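Local coordinates for protein putative hydrolase (Shewanella frigidimarina, PDB 3LHO) that probably acts as an iron(II)-dependent dioxygenase of the 2-oxoadipate dioxygenase/decarboxylase family, here holding nickel in its metal site, at residues Q15-M20 with P230-E235. Numbering follows the deposited sequence.
Sequences QDYIKM and PSCFYE. With NI (nickel (II) ion), chain B.
Met20, in helix 6-20, and Ser231, in the loop between strands 225-230 and 235-239, bring the two backbones nearest, their CA atoms 5.9 Å apart. Tyr17 reaches the loop one helical turn earlier: with CG anti to the backbone N (chi1 172°), its ring extends across to the loop, and OH donates a hydrogen bond to Phe233 O at 2.6 Å. That carbonyl lies at the ring's edge, near its plane, whereas the hydroxyl stands 32° out of the carbonyl plane. CE1 of Tyr17 packs on CB of Cys232 at 3.7 Å, and on the other branch CE2 lies 4.2 Å from CD1 of Tyr234, whose side chain crosses that of Tyr17 at about a right angle. A phenylalanine here would probably leave the Phe233 carbonyl without its hydroxyl donor and cost the loop one of its two hydrogen bonds to the helix. A second bond runs the opposite way, from Ser231 OG to Met20 O (2.8 Å), coming from above the carbonyl plane. Selenomethionine Met20 bends at chi3 (-71°) and sets CE 3.7 Å from Cys232 SG. Two residues beyond Phe233, the extended side chain of Glu235 carries its carboxylate to the nickel, which OE1 binds at 2.2 Å, completing the site with His41, His165 and three waters; OE2 accepts a hydrogen bond from one of these waters. The contact thus joins helix 6-20 to the link between strands 225-230 and 235-239, the latter entering the large mixed sheet beside 165-169. Helix 22-32 borders both tyrosines, while helix 151-159 packs against Met20 and Cys232.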
# COMPACT_ATOMS: atom_id res chain seq x y z
N GLN A 15 -0.39 -13.01 1.84
CA GLN A 15 0.64 -14.06 1.60
C GLN A 15 1.76 -13.55 0.67
O GLN A 15 2.95 -13.81 0.89
CB GLN A 15 0.07 -15.38 1.05
CG GLN A 15 -0.64 -16.25 2.14
CD GLN A 15 0.21 -16.47 3.43
OE1 GLN A 15 1.43 -16.65 3.37
NE2 GLN A 15 -0.45 -16.46 4.59
N ASP A 16 1.36 -12.80 -0.35
CA ASP A 16 2.29 -12.19 -1.27
C ASP A 16 3.12 -11.08 -0.64
O ASP A 16 4.34 -11.04 -0.83
CB ASP A 16 1.59 -11.70 -2.53
CG ASP A 16 2.54 -11.01 -3.43
OD1 ASP A 16 3.33 -11.67 -4.08
OD2 ASP A 16 2.61 -9.76 -3.42
N TYR A 17 2.44 -10.21 0.10
CA TYR A 17 3.07 -9.10 0.81
C TYR A 17 4.15 -9.50 1.81
O TYR A 17 5.20 -8.83 1.88
CB TYR A 17 1.96 -8.35 1.54
CG TYR A 17 2.36 -7.23 2.51
CD1 TYR A 17 2.88 -6.02 2.05
CD2 TYR A 17 2.11 -7.37 3.87
CE1 TYR A 17 3.19 -4.97 2.92
CE2 TYR A 17 2.40 -6.33 4.78
CZ TYR A 17 2.95 -5.14 4.30
OH TYR A 17 3.19 -4.12 5.19
N ILE A 18 3.89 -10.54 2.60
CA ILE A 18 4.85 -10.97 3.63
C ILE A 18 6.13 -11.58 3.02
O ILE A 18 7.16 -11.59 3.67
CB ILE A 18 4.26 -11.94 4.72
CG1 ILE A 18 3.76 -13.26 4.13
CG2 ILE A 18 3.17 -11.25 5.55
CD1 ILE A 18 3.31 -14.30 5.22
N LYS A 19 6.07 -12.04 1.77
CA LYS A 19 7.25 -12.45 1.07
C LYS A 19 8.22 -11.30 0.90
O LYS A 19 9.42 -11.51 0.97
CB LYS A 19 6.94 -13.06 -0.29
CG LYS A 19 6.12 -14.32 -0.24
CD LYS A 19 5.74 -14.77 -1.66
CE LYS A 19 4.82 -15.95 -1.65
NZ LYS A 19 4.42 -16.26 -3.05
N MSE A 20 7.71 -10.09 0.64
CA MSE A 20 8.51 -8.89 0.54
C MSE A 20 8.79 -8.33 1.92
O MSE A 20 9.79 -7.64 2.08
CB MSE A 20 7.75 -7.76 -0.19
CG MSE A 20 7.66 -7.94 -1.66
SE MSE A 20 6.78 -6.46 -2.40
CE MSE A 20 4.99 -6.78 -1.75
N PRO A 230 14.74 -1.33 -0.91
CA PRO A 230 13.64 -1.42 0.04
C PRO A 230 12.37 -1.94 -0.58
O PRO A 230 12.00 -1.58 -1.72
CB PRO A 230 13.44 0.05 0.46
CG PRO A 230 14.73 0.73 0.10
CD PRO A 230 15.15 0.07 -1.14
N SER A 231 11.67 -2.77 0.16
CA SER A 231 10.44 -3.36 -0.35
C SER A 231 9.28 -2.59 0.27
O SER A 231 8.86 -1.56 -0.27
CB SER A 231 10.41 -4.87 -0.06
OG SER A 231 10.66 -5.12 1.32
N CYS A 232 8.77 -3.06 1.40
CA CYS A 232 7.62 -2.41 2.08
C CYS A 232 7.85 -2.27 3.56
O CYS A 232 8.57 -3.08 4.17
CB CYS A 232 6.38 -3.29 1.95
SG CYS A 232 5.97 -3.84 0.27
N PHE A 233 7.21 -1.26 4.15
CA PHE A 233 6.98 -1.21 5.57
C PHE A 233 5.59 -1.78 5.95
O PHE A 233 4.75 -2.01 5.07
CB PHE A 233 7.09 0.24 6.09
CG PHE A 233 6.23 1.24 5.37
CD1 PHE A 233 4.85 1.27 5.60
CD2 PHE A 233 6.78 2.15 4.49
CE1 PHE A 233 4.03 2.19 4.93
CE2 PHE A 233 5.99 3.08 3.84
CZ PHE A 233 4.60 3.10 4.07
N TYR A 234 5.41 -2.02 7.25
CA TYR A 234 4.14 -2.34 7.91
C TYR A 234 3.79 -1.10 8.74
O TYR A 234 4.64 -0.55 9.44
CB TYR A 234 4.39 -3.52 8.83
CG TYR A 234 3.24 -4.36 9.34
CD1 TYR A 234 2.09 -4.61 8.57
CD2 TYR A 234 3.34 -4.99 10.58
CE1 TYR A 234 1.05 -5.43 9.07
CE2 TYR A 234 2.33 -5.82 11.06
CZ TYR A 234 1.20 -6.05 10.29
OH TYR A 234 0.21 -6.87 10.79
N GLU A 235 2.54 -0.68 8.65
CA GLU A 235 2.05 0.57 9.21
C GLU A 235 1.00 0.32 10.31
O GLU A 235 0.44 -0.77 10.40
CB GLU A 235 1.44 1.38 8.08
CG GLU A 235 1.14 2.86 8.37
CD GLU A 235 0.74 3.61 7.09
OE1 GLU A 235 -0.43 3.44 6.66
OE2 GLU A 235 1.57 4.35 6.51
NI NI B . -1.15 3.88 4.67
O HOH W 1 0.58 5.53 4.36
O HOH W 2 -1.85 5.69 5.27
O HOH W 3 -1.91 5.02 2.83